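Local structure of cytochrome c, putative (Shewanella oneidensis, 1SP3) at residues Pro286-Tyr291 against Thr419-Gln424; Met304-Val309 against Gln336-Lys341; Leu426-Asp431 against Gln437-Lys442. The protein carries eight covalently bound c-type haems and probably works as a respiratory oxidoreductase, reducing tetrathionate. All coordinates share one frame; numbering follows the deposited sequence.

Contact 1 of 3, residues Pro286-Tyr291 against Thr419-Gln424. With HEC (heme c), chain J.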
loop_
_atom_site.group_PDB
_atom_site.type_symbol
_atom_site.label_atom_id
_atom_site.label_comp_id
_atom_site.label_asym_id
_atom_site.label_seq_id
_atom_site.Cartn_x
_atom_site.Cartn_y
_atom_site.Cartn_z
ATOM N N PRO A 286 10.373 -10.724 6.550
ATOM C CA PRO A 286 10.723 -9.482 5.863
ATOM C C PRO A 286 12.170 -9.534 5.346
ATOM O O PRO A 286 12.950 -10.299 5.835
ATOM C CB PRO A 286 10.623 -8.431 6.978
ATOM C CG PRO A 286 9.707 -9.000 7.996
ATOM C CD PRO A 286 10.026 -10.501 7.975
ATOM N N GLN A 287 12.466 -8.722 4.341
ATOM C CA GLN A 287 13.844 -8.263 4.017
ATOM C C GLN A 287 14.229 -7.036 4.802
ATOM O O GLN A 287 13.412 -6.224 5.089
ATOM C CB GLN A 287 13.867 -7.794 2.551
ATOM C CG GLN A 287 13.329 -8.875 1.740
ATOM C CD GLN A 287 14.441 -9.626 1.265
ATOM O OE1 GLN A 287 14.852 -10.611 1.919
ATOM N NE2 GLN A 287 15.073 -9.111 0.198
ATOM N N TYR A 288 15.500 -6.894 5.129
ATOM C CA TYR A 288 15.887 -5.764 6.011
ATOM C C TYR A 288 16.673 -4.730 5.249
ATOM O O TYR A 288 17.544 -5.094 4.460
ATOM C CB TYR A 288 16.658 -6.325 7.178
ATOM C CG TYR A 288 15.721 -7.317 7.900
ATOM C CD1 TYR A 288 15.819 -8.701 7.686
ATOM C CD2 TYR A 288 14.727 -6.860 8.735
ATOM C CE1 TYR A 288 14.957 -9.613 8.311
ATOM C CE2 TYR A 288 13.876 -7.732 9.369
ATOM C CZ TYR A 288 14.018 -9.092 9.178
ATOM O OH TYR A 288 13.114 -9.912 9.755
ATOM N N ALA A 289 16.466 -3.468 5.520
ATOM C CA ALA A 289 17.273 -2.504 4.801
ATOM C C ALA A 289 17.455 -1.252 5.623
ATOM O O ALA A 289 16.560 -0.910 6.398
ATOM C CB ALA A 289 16.726 -2.226 3.367
ATOM N N TRP A 290 18.625 -0.607 5.498
ATOM C CA TRP A 290 18.775 0.752 5.967
ATOM C C TRP A 290 17.667 1.658 5.474
ATOM O O TRP A 290 17.311 1.663 4.270
ATOM C CB TRP A 290 20.149 1.360 5.599
ATOM C CG TRP A 290 21.280 0.663 6.288
ATOM C CD1 TRP A 290 22.180 -0.219 5.735
ATOM C CD2 TRP A 290 21.557 0.706 7.687
ATOM N NE1 TRP A 290 23.019 -0.708 6.709
ATOM C CE2 TRP A 290 22.641 -0.182 7.923
ATOM C CE3 TRP A 290 20.973 1.388 8.784
ATOM C CZ2 TRP A 290 23.195 -0.349 9.172
ATOM C CZ3 TRP A 290 21.522 1.243 9.999
ATOM C CH2 TRP A 290 22.610 0.368 10.205
ATOM N N TYR A 291 17.104 2.431 6.402
ATOM C CA TYR A 291 16.086 3.377 6.006
ATOM C C TYR A 291 16.218 4.610 6.837
ATOM O O TYR A 291 16.125 4.540 8.068
ATOM C CB TYR A 291 14.677 2.759 6.183
ATOM C CG TYR A 291 13.465 3.652 5.815
ATOM C CD1 TYR A 291 13.323 4.212 4.527
ATOM C CD2 TYR A 291 12.470 3.931 6.764
ATOM C CE1 TYR A 291 12.216 5.008 4.210
ATOM C CE2 TYR A 291 11.336 4.745 6.440
ATOM C CZ TYR A 291 11.230 5.240 5.138
ATOM O OH TYR A 291 10.166 6.070 4.848
ATOM N N THR A 419 20.463 -16.056 10.450
ATOM C CA THR A 419 20.555 -15.509 9.083
ATOM C C THR A 419 19.599 -14.354 8.784
ATOM O O THR A 419 19.485 -13.933 7.597
ATOM C CB THR A 419 20.153 -16.623 8.042
ATOM O OG1 THR A 419 19.023 -17.380 8.583
ATOM C CG2 THR A 419 21.334 -17.667 7.822
ATOM N N ARG A 420 18.838 -13.871 9.777
ATOM C CA ARG A 420 17.930 -12.761 9.449
ATOM C C ARG A 420 18.618 -11.631 8.642
ATOM O O ARG A 420 18.030 -11.090 7.712
ATOM C CB ARG A 420 17.339 -12.240 10.741
ATOM C CG ARG A 420 16.278 -13.166 11.287
ATOM C CD ARG A 420 14.943 -13.088 10.496
ATOM N NE ARG A 420 13.863 -13.903 11.112
ATOM C CZ ARG A 420 12.551 -13.590 11.005
ATOM N NH1 ARG A 420 12.160 -12.501 10.297
ATOM N NH2 ARG A 420 11.619 -14.365 11.576
ATOM N N LEU A 421 19.849 -11.245 8.978
ATOM C CA LEU A 421 20.378 -9.983 8.403
ATOM C C LEU A 421 21.502 -10.350 7.430
ATOM O O LEU A 421 22.273 -11.282 7.676
ATOM C CB LEU A 421 20.942 -9.075 9.460
ATOM C CG LEU A 421 19.917 -8.505 10.461
ATOM C CD1 LEU A 421 20.538 -7.345 11.169
ATOM C CD2 LEU A 421 18.571 -8.027 9.852
ATOM N N ASP A 422 21.570 -9.681 6.303
ATOM C CA ASP A 422 22.641 -10.045 5.408
ATOM C C ASP A 422 23.712 -9.069 5.736
ATOM O O ASP A 422 23.687 -7.956 5.216
ATOM C CB ASP A 422 22.190 -9.963 3.963
ATOM C CG ASP A 422 21.116 -11.020 3.648
ATOM O OD1 ASP A 422 21.303 -12.273 4.015
ATOM O OD2 ASP A 422 20.057 -10.662 3.019
ATOM N N TRP A 423 24.619 -9.471 6.645
ATOM C CA TRP A 423 25.642 -8.526 7.149
ATOM C C TRP A 423 26.361 -7.682 6.042
ATOM O O TRP A 423 26.404 -6.450 6.125
ATOM C CB TRP A 423 26.640 -9.268 8.009
ATOM C CG TRP A 423 25.965 -9.869 9.254
ATOM C CD1 TRP A 423 25.838 -11.194 9.572
ATOM C CD2 TRP A 423 25.267 -9.149 10.284
ATOM N NE1 TRP A 423 25.195 -11.346 10.787
ATOM C CE2 TRP A 423 24.819 -10.105 11.242
ATOM C CE3 TRP A 423 25.017 -7.767 10.531
ATOM C CZ2 TRP A 423 24.147 -9.728 12.434
ATOM C CZ3 TRP A 423 24.332 -7.410 11.697
ATOM C CH2 TRP A 423 23.923 -8.390 12.631
ATOM N N GLN A 424 26.909 -8.338 4.992
ATOM C CA GLN A 424 27.698 -7.570 3.995
ATOM C C GLN A 424 26.772 -6.725 3.121
ATOM O O GLN A 424 27.145 -5.649 2.727
ATOM C CB GLN A 424 28.638 -8.450 3.138
ATOM C CG GLN A 424 28.856 -9.820 3.674
ATOM C CD GLN A 424 29.862 -9.938 4.773
ATOM O OE1 GLN A 424 29.614 -10.662 5.756
ATOM N NE2 GLN A 424 30.998 -9.290 4.625
HETATM FE FE HEC J . 23.046 -7.641 18.104
HETATM C CHA HEC J . 25.639 -5.549 17.339
HETATM C CHB HEC J . 24.792 -8.790 20.758
HETATM C CHC HEC J . 20.275 -9.276 19.329
HETATM C CHD HEC J . 21.524 -7.190 15.175
HETATM N NA HEC J . 24.878 -7.196 18.916
HETATM C C1A HEC J . 25.826 -6.363 18.409
HETATM C C2A HEC J . 27.066 -6.524 19.187
HETATM C C3A HEC J . 26.828 -7.425 20.145
HETATM C C4A HEC J . 25.442 -7.851 19.981
HETATM C CMA HEC J . 27.813 -7.990 21.217
HETATM C CAA HEC J . 28.369 -5.750 18.874
HETATM C CBA HEC J . 28.185 -4.320 19.390
HETATM C CGA HEC J . 28.130 -4.255 20.920
HETATM O O1A HEC J . 29.216 -4.425 21.612
HETATM O O2A HEC J . 26.983 -3.978 21.435
HETATM N NB HEC J . 22.591 -8.818 19.755
HETATM C C1B HEC J . 23.481 -9.110 20.739
HETATM C C2B HEC J . 22.801 -9.835 21.749
HETATM C C3B HEC J . 21.524 -9.942 21.360
HETATM C C4B HEC J . 21.400 -9.317 20.101
HETATM C CMB HEC J . 23.466 -10.404 23.078
HETATM C CAB HEC J . 20.379 -10.578 22.182
HETATM C CBB HEC J . 19.926 -9.952 23.316
HETATM N NC HEC J . 21.264 -8.199 17.419
HETATM C C1C HEC J . 20.255 -8.906 18.020
HETATM C C2C HEC J . 19.184 -9.115 17.090
HETATM C C3C HEC J . 19.563 -8.565 15.940
HETATM C C4C HEC J . 20.873 -7.966 16.118
HETATM C CMC HEC J . 17.879 -9.891 17.413
HETATM C CAC HEC J . 18.847 -8.426 14.540
HETATM C CBC HEC J . 17.657 -7.863 14.163
HETATM N ND HEC J . 23.561 -6.564 16.439
HETATM C C1D HEC J . 22.661 -6.404 15.408
HETATM C C2D HEC J . 23.158 -5.326 14.620
HETATM C C3D HEC J . 24.397 -4.843 15.299
HETATM C C4D HEC J . 24.581 -5.661 16.431
HETATM C CMD HEC J . 22.539 -4.726 13.348
HETATM C CAD HEC J . 25.310 -3.696 14.872
HETATM C CBD HEC J . 24.939 -2.461 15.740
HETATM C CGD HEC J . 25.851 -1.355 15.310
HETATM O O1D HEC J . 26.085 -1.107 14.110
HETATM O O2D HEC J . 26.406 -0.709 16.177
#
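Y288 and R420 make the polar part of this contact. NH1 of R420 donates to OH of Y288 over 2.8 Å, but the bond is bent, 133° at the hydrogen, and the hydroxyl lies tilted out of the guanidinium plane. Ring and guanidinium are turned 50° against each other, so they do not stack. A bend about CB–CG (chi2 -75°) brings the arginine chain round to the tyrosine hydroxyl, with its CD also close to that oxygen. The same NH1 donates to the backbone O of P238, and F239 adds a cation-pi contact, so several neighbours fix the guanidinium.

Strand 287-291 is here paired antiparallel with strand 325-339 in the large mixed sheet, and the loop after helix 411-414, which carries the haem-attaching C414, lies against it here mainly through this tyrosine.

The apolar part belongs to L421, whose two methyl branches serve different partners. CD2 reaches CG of Y288 at 3.5 Å, meeting the ring obliquely, while CD1 turns to the haem and lies 3.9 Å from its CAC. W423 follows on the haem side: its CZ3 is 3.6 Å from the methyl CMD, which it meets at the ring edge. Beside the tyrosine hydroxyl, CD of P286 packs at the edge of the guanidinium, 3.7 Å from NH1 of R420.

Contact 2 of 3, residues Met304-Val309 against Gln336-Lys341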
loop_
_atom_site.group_PDB
_atom_site.type_symbol
_atom_site.label_atom_id
_atom_site.label_comp_id
_atom_site.label_asym_id
_atom_site.label_seq_id
_atom_site.Cartn_x
_atom_site.Cartn_y
_atom_site.Cartn_z
ATOM N N MET A 304 14.762 3.432 -18.160
ATOM C CA MET A 304 15.161 2.312 -17.337
ATOM C C MET A 304 16.043 1.439 -18.218
ATOM O O MET A 304 16.151 1.701 -19.433
ATOM C CB MET A 304 13.939 1.581 -16.749
ATOM C CG MET A 304 12.720 1.480 -17.608
ATOM S SD MET A 304 12.952 0.415 -19.116
ATOM C CE MET A 304 12.875 -1.250 -18.611
ATOM N N ASP A 305 16.579 0.386 -17.627
ATOM C CA ASP A 305 17.437 -0.552 -18.326
ATOM C C ASP A 305 16.921 -1.982 -18.128
ATOM O O ASP A 305 16.914 -2.531 -16.996
ATOM C CB ASP A 305 18.861 -0.436 -17.801
ATOM C CG ASP A 305 19.772 -1.545 -18.326
ATOM O OD1 ASP A 305 19.453 -2.288 -19.295
ATOM O OD2 ASP A 305 20.854 -1.752 -17.775
ATOM N N SER A 306 16.465 -2.585 -19.228
ATOM C CA SER A 306 15.919 -3.925 -19.148
ATOM C C SER A 306 16.906 -5.043 -18.950
ATOM O O SER A 306 16.453 -6.154 -18.774
ATOM C CB SER A 306 15.087 -4.296 -20.365
ATOM O OG SER A 306 15.779 -4.057 -21.557
ATOM N N ASN A 307 18.217 -4.831 -19.016
ATOM C CA ASN A 307 19.078 -5.974 -18.686
ATOM C C ASN A 307 19.259 -6.134 -17.136
ATOM O O ASN A 307 19.842 -7.082 -16.654
ATOM C CB ASN A 307 20.389 -5.983 -19.508
ATOM C CG ASN A 307 21.205 -7.340 -19.333
ATOM O OD1 ASN A 307 22.195 -7.364 -18.568
ATOM N ND2 ASN A 307 20.761 -8.466 -20.008
ATOM N N VAL A 308 18.679 -5.207 -16.380
ATOM C CA VAL A 308 18.855 -5.135 -14.926
ATOM C C VAL A 308 17.456 -5.099 -14.234
ATOM O O VAL A 308 16.433 -4.830 -14.900
ATOM C CB VAL A 308 19.832 -3.928 -14.699
ATOM C CG1 VAL A 308 19.419 -2.863 -13.731
ATOM C CG2 VAL A 308 21.275 -4.431 -14.488
ATOM N N VAL A 309 17.385 -5.433 -12.957
ATOM C CA VAL A 309 16.119 -5.347 -12.205
ATOM C C VAL A 309 15.898 -3.888 -11.910
ATOM O O VAL A 309 16.774 -3.240 -11.372
ATOM C CB VAL A 309 16.141 -6.166 -10.901
ATOM C CG1 VAL A 309 14.836 -5.885 -10.101
ATOM C CG2 VAL A 309 16.265 -7.655 -11.243
ATOM N N GLN A 336 7.206 -6.712 -16.111
ATOM C CA GLN A 336 6.098 -5.919 -16.640
ATOM C C GLN A 336 6.483 -5.154 -17.892
ATOM O O GLN A 336 7.653 -5.073 -18.285
ATOM C CB GLN A 336 5.576 -5.004 -15.540
ATOM C CG GLN A 336 6.449 -3.766 -15.310
ATOM C CD GLN A 336 6.033 -3.065 -14.004
ATOM O OE1 GLN A 336 6.260 -3.555 -12.871
ATOM N NE2 GLN A 336 5.456 -1.936 -14.162
ATOM N N ILE A 337 5.488 -4.593 -18.529
ATOM C CA ILE A 337 5.630 -4.139 -19.900
ATOM C C ILE A 337 6.304 -2.775 -20.021
ATOM O O ILE A 337 6.033 -1.857 -19.269
ATOM C CB ILE A 337 4.222 -4.122 -20.579
ATOM C CG1 ILE A 337 4.345 -3.774 -22.102
ATOM C CG2 ILE A 337 3.225 -3.168 -19.828
ATOM C CD1 ILE A 337 2.991 -3.885 -22.924
ATOM N N TYR A 338 7.241 -2.689 -20.974
ATOM C CA TYR A 338 7.989 -1.502 -21.237
ATOM C C TYR A 338 8.083 -1.220 -22.765
ATOM O O TYR A 338 7.999 -2.104 -23.593
ATOM C CB TYR A 338 9.389 -1.514 -20.522
ATOM C CG TYR A 338 10.510 -2.202 -21.265
ATOM C CD1 TYR A 338 11.389 -1.491 -22.097
ATOM C CD2 TYR A 338 10.700 -3.576 -21.122
ATOM C CE1 TYR A 338 12.458 -2.174 -22.802
ATOM C CE2 TYR A 338 11.728 -4.245 -21.793
ATOM C CZ TYR A 338 12.584 -3.557 -22.628
ATOM O OH TYR A 338 13.590 -4.297 -23.250
ATOM N N ASP A 339 8.217 0.039 -23.098
ATOM C CA ASP A 339 8.398 0.479 -24.493
ATOM C C ASP A 339 9.830 0.180 -24.957
ATOM O O ASP A 339 10.795 0.770 -24.460
ATOM C CB ASP A 339 8.158 1.970 -24.540
ATOM C CG ASP A 339 8.079 2.496 -25.952
ATOM O OD1 ASP A 339 9.117 2.409 -26.705
ATOM O OD2 ASP A 339 7.028 3.046 -26.339
ATOM N N LYS A 340 9.953 -0.717 -25.926
ATOM C CA LYS A 340 11.260 -1.289 -26.318
ATOM C C LYS A 340 12.131 -0.247 -26.985
ATOM O O LYS A 340 13.352 -0.381 -26.992
ATOM C CB LYS A 340 11.074 -2.476 -27.287
ATOM C CG LYS A 340 12.373 -3.068 -27.732
ATOM C CD LYS A 340 12.508 -4.508 -27.278
ATOM C CE LYS A 340 13.358 -5.418 -28.227
ATOM N NZ LYS A 340 13.322 -5.097 -29.714
ATOM N N LYS A 341 11.494 0.788 -27.531
ATOM C CA LYS A 341 12.234 1.890 -28.124
ATOM C C LYS A 341 12.548 3.062 -27.206
ATOM O O LYS A 341 13.647 3.594 -27.248
ATOM C CB LYS A 341 11.550 2.399 -29.400
ATOM C CG LYS A 341 11.811 1.462 -30.635
ATOM C CD LYS A 341 13.300 1.397 -31.053
ATOM C CE LYS A 341 13.499 1.648 -32.595
ATOM N NZ LYS A 341 12.286 1.320 -33.469
#
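M304 lays its terminal methyl over one face of the Y338 ring. CE stands 3.9 Å from the ring centroid and 22° off the normal, a CH-pi contact displaced toward the CG side of the ring, where CE comes within 3.7 Å of CG of Y338. The sulfur adds a Met-aromatic contact from a more oblique position, 4.6 Å between SD and the ring centroid. Bends at chi2 and chi3 (67° and 77°) fold the methionine chain back on itself, which brings SD and CE together against the same ring.

At the far end of the tyrosine, OG of S306 donates a hydrogen bond of 2.8 Å to OH of Y338. The serine CB packs there too, 3.3 Å from that hydroxyl oxygen. One ring is thus held at both ends, by a methyl near its root and by a serine at its hydroxyl.

S306 sits in a type I beta turn from D305 to V308. D305 OD1 accepts from the backbone N of N307 at 2.8 Å, an Asx turn that ties the residues around the serine together.

This turn belongs to the loop joining strands 295-297 and 310-315, and Y338 projects toward it from the end of the long strand 325-339. Strand 344-345 and strand 387-397 pack around the pair, with F345 and A390 touching both M304 and Y338.

Contact 3 of 3, residues Leu426-Asp431 against Gln437-Lys442. With HEC (heme c), chain J.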
loop_
_atom_site.group_PDB
_atom_site.type_symbol
_atom_site.label_atom_id
_atom_site.label_comp_id
_atom_site.label_asym_id
_atom_site.label_seq_id
_atom_site.Cartn_x
_atom_site.Cartn_y
_atom_site.Cartn_z
ATOM N N LEU A 426 24.337 -5.237 4.146
ATOM C CA LEU A 426 24.023 -4.081 5.016
ATOM C C LEU A 426 25.314 -3.243 5.202
ATOM O O LEU A 426 25.287 -2.216 5.841
ATOM C CB LEU A 426 23.469 -4.537 6.433
ATOM C CG LEU A 426 22.064 -5.117 6.364
ATOM C CD1 LEU A 426 21.690 -5.825 7.644
ATOM C CD2 LEU A 426 21.037 -4.057 6.013
ATOM N N GLY A 427 26.440 -3.671 4.651
ATOM C CA GLY A 427 27.660 -2.900 4.863
ATOM C C GLY A 427 28.541 -3.193 6.101
ATOM O O GLY A 427 29.509 -2.419 6.372
ATOM N N TYR A 428 28.210 -4.257 6.835
ATOM C CA TYR A 428 29.037 -4.744 7.933
ATOM C C TYR A 428 30.143 -5.630 7.364
ATOM O O TYR A 428 30.004 -6.241 6.299
ATOM C CB TYR A 428 28.180 -5.545 8.936
ATOM C CG TYR A 428 27.267 -4.611 9.763
ATOM C CD1 TYR A 428 25.952 -4.377 9.380
ATOM C CD2 TYR A 428 27.750 -3.939 10.897
ATOM C CE1 TYR A 428 25.164 -3.519 10.074
ATOM C CE2 TYR A 428 26.948 -3.076 11.597
ATOM C CZ TYR A 428 25.674 -2.857 11.182
ATOM O OH TYR A 428 24.878 -1.977 11.870
ATOM N N GLN A 429 31.260 -5.647 8.051
ATOM C CA GLN A 429 32.294 -6.653 7.874
ATOM C C GLN A 429 32.100 -7.913 8.743
ATOM O O GLN A 429 32.847 -8.102 9.735
ATOM C CB GLN A 429 33.635 -5.968 8.106
ATOM C CG GLN A 429 33.738 -4.942 7.011
ATOM C CD GLN A 429 34.999 -4.127 6.980
ATOM O OE1 GLN A 429 35.111 -3.288 6.078
ATOM N NE2 GLN A 429 35.948 -4.340 7.888
ATOM N N GLY A 430 31.228 -8.837 8.296
ATOM C CA GLY A 430 30.782 -9.941 9.105
ATOM C C GLY A 430 29.917 -9.572 10.307
ATOM O O GLY A 430 29.689 -8.372 10.616
ATOM N N ASP A 431 29.394 -10.605 10.943
ATOM C CA ASP A 431 28.589 -10.538 12.123
ATOM C C ASP A 431 29.306 -9.659 13.169
ATOM O O ASP A 431 30.433 -10.006 13.550
ATOM C CB ASP A 431 28.479 -11.939 12.694
ATOM C CG ASP A 431 27.566 -11.991 13.936
ATOM O OD1 ASP A 431 27.312 -10.942 14.558
ATOM O OD2 ASP A 431 27.055 -13.043 14.295
ATOM N N GLN A 437 35.625 -5.008 14.746
ATOM C CA GLN A 437 36.744 -4.311 14.101
ATOM C C GLN A 437 36.375 -3.352 12.970
ATOM O O GLN A 437 37.116 -2.365 12.719
ATOM C CB GLN A 437 37.813 -5.286 13.552
ATOM C CG GLN A 437 38.396 -6.296 14.545
ATOM C CD GLN A 437 38.491 -7.702 13.939
ATOM O OE1 GLN A 437 37.954 -8.669 14.513
ATOM N NE2 GLN A 437 39.173 -7.821 12.779
ATOM N N GLY A 438 35.292 -3.622 12.252
ATOM C CA GLY A 438 35.163 -2.916 10.983
ATOM C C GLY A 438 33.979 -1.974 10.843
ATOM O O GLY A 438 34.053 -0.801 10.533
ATOM N N PRO A 439 32.831 -2.541 11.034
ATOM C CA PRO A 439 31.597 -1.823 10.719
ATOM C C PRO A 439 30.798 -1.414 11.924
ATOM O O PRO A 439 30.464 -2.313 12.716
ATOM C CB PRO A 439 30.827 -2.891 9.947
ATOM C CG PRO A 439 31.584 -4.356 10.411
ATOM C CD PRO A 439 32.603 -3.956 11.413
ATOM N N LYS A 440 30.521 -0.116 12.093
ATOM C CA LYS A 440 29.535 0.292 13.078
ATOM C C LYS A 440 28.649 1.379 12.514
ATOM O O LYS A 440 29.121 2.283 11.814
ATOM C CB LYS A 440 30.158 0.718 14.431
ATOM C CG LYS A 440 31.715 0.964 14.410
ATOM C CD LYS A 440 32.137 2.458 14.709
ATOM C CE LYS A 440 33.386 2.528 15.657
ATOM N NZ LYS A 440 34.615 3.288 15.111
ATOM N N HIS A 441 27.354 1.256 12.805
ATOM C CA HIS A 441 26.398 2.320 12.596
ATOM C C HIS A 441 26.796 3.702 13.196
ATOM O O HIS A 441 27.172 3.786 14.378
ATOM C CB HIS A 441 25.036 1.896 13.152
ATOM C CG HIS A 441 23.960 2.904 12.893
ATOM N ND1 HIS A 441 23.869 3.616 11.711
ATOM C CD2 HIS A 441 22.955 3.345 13.671
ATOM C CE1 HIS A 441 22.850 4.438 11.771
ATOM N NE2 HIS A 441 22.273 4.291 12.953
ATOM N N LYS A 442 26.768 4.749 12.359
ATOM C CA LYS A 442 26.396 6.131 12.776
ATOM C C LYS A 442 27.058 7.116 11.796
ATOM O O LYS A 442 27.666 8.131 12.200
ATOM C CB LYS A 442 26.725 6.451 14.270
ATOM C CG LYS A 442 25.548 6.851 15.128
ATOM C CD LYS A 442 25.687 6.260 16.624
ATOM C CE LYS A 442 24.461 5.372 17.135
ATOM N NZ LYS A 442 24.763 4.102 18.077
HETATM FE FE HEC J . 23.046 -7.641 18.104
HETATM C CHA HEC J . 25.639 -5.549 17.339
HETATM C CHB HEC J . 24.792 -8.790 20.758
HETATM C CHC HEC J . 20.275 -9.276 19.329
HETATM C CHD HEC J . 21.524 -7.190 15.175
HETATM N NA HEC J . 24.878 -7.196 18.916
HETATM C C1A HEC J . 25.826 -6.363 18.409
HETATM C C2A HEC J . 27.066 -6.524 19.187
HETATM C C3A HEC J . 26.828 -7.425 20.145
HETATM C C4A HEC J . 25.442 -7.851 19.981
HETATM C CMA HEC J . 27.813 -7.990 21.217
HETATM C CAA HEC J . 28.369 -5.750 18.874
HETATM C CBA HEC J . 28.185 -4.320 19.390
HETATM C CGA HEC J . 28.130 -4.255 20.920
HETATM O O1A HEC J . 29.216 -4.425 21.612
HETATM O O2A HEC J . 26.983 -3.978 21.435
HETATM N NB HEC J . 22.591 -8.818 19.755
HETATM C C1B HEC J . 23.481 -9.110 20.739
HETATM C C2B HEC J . 22.801 -9.835 21.749
HETATM C C3B HEC J . 21.524 -9.942 21.360
HETATM C C4B HEC J . 21.400 -9.317 20.101
HETATM C CMB HEC J . 23.466 -10.404 23.078
HETATM C CAB HEC J . 20.379 -10.578 22.182
HETATM C CBB HEC J . 19.926 -9.952 23.316
HETATM N NC HEC J . 21.264 -8.199 17.419
HETATM C C1C HEC J . 20.255 -8.906 18.020
HETATM C C2C HEC J . 19.184 -9.115 17.090
HETATM C C3C HEC J . 19.563 -8.565 15.940
HETATM C C4C HEC J . 20.873 -7.966 16.118
HETATM C CMC HEC J . 17.879 -9.891 17.413
HETATM C CAC HEC J . 18.847 -8.426 14.540
HETATM C CBC HEC J . 17.657 -7.863 14.163
HETATM N ND HEC J . 23.561 -6.564 16.439
HETATM C C1D HEC J . 22.661 -6.404 15.408
HETATM C C2D HEC J . 23.158 -5.326 14.620
HETATM C C3D HEC J . 24.397 -4.843 15.299
HETATM C C4D HEC J . 24.581 -5.661 16.431
HETATM C CMD HEC J . 22.539 -4.726 13.348
HETATM C CAD HEC J . 25.310 -3.696 14.872
HETATM C CBD HEC J . 24.939 -2.461 15.740
HETATM C CGD HEC J . 25.851 -1.355 15.310
HETATM O O1D HEC J . 26.085 -1.107 14.110
HETATM O O2D HEC J . 26.406 -0.709 16.177
#
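Y428 and H441 come together on one carboxylate oxygen of the haem. OH of Y428 donates to O1D at 2.7 Å, and the backbone N of H441 donates to the same O1D at 3.0 Å along a nearly straight line, 168° at the hydrogen. The oxygen lies at the edge of the tyrosine ring, close to its plane. Two bonds, one from each segment, therefore grip a single propionate oxygen and would probably steady its negative charge. CB of H441 packs on O1D as well, and is 4.1 Å from OH of Y428.

This is the propionate end of the haem whose iron is ligated by H415 and H226, and the two segments form a loop, close to the end of the chain, that doubles back on itself. Its bend is closed by P439, which packs against Y428 and Q429: CB of the proline lies 3.4 Å from CD2 of Y428, while the very close fit of its CG to Q429 is doubtful in the model. The amide end of the extended glutamine runs on past it, NE2 coming 3.5 Å from CA of G438, where a CB on G438 would run into the amide as it is modelled.

A phenylalanine in place of Y428 would lack the hydroxyl and would probably leave O1D with the amide of H441 as its remaining donor of the two.

Further out, W423 meets the Y428 ring edge-to-face, which is likely to limit its movement. The imidazole of H441 turns away from the tyrosine, its CG anti to the backbone N (chi1 -176°); its ND1 is hydrogen-bonded to the backbone O of I319, and its ring meets that of W290.

In the fold
Contacts 1 and 3 are neighbours, with centres 12 Å apart, and both touch the same haem: contact 1 meets its substituents and the periphery of one face, contact 3 its propionate. They are joined directly, since NE1 of W290 is 2.9 Å from O of L426 and O of W423 is 2.9 Å from N of Y428, both probable hydrogen bonds. Contact 2 stands apart from the annotated haem sites, its centre about 27 Å from that of contact 1 and 34 Å from that of contact 3. It is nested in the chain between the two segments of contact 1, and the adjacent strands 287-291 and 325-339 link the two through one sheet.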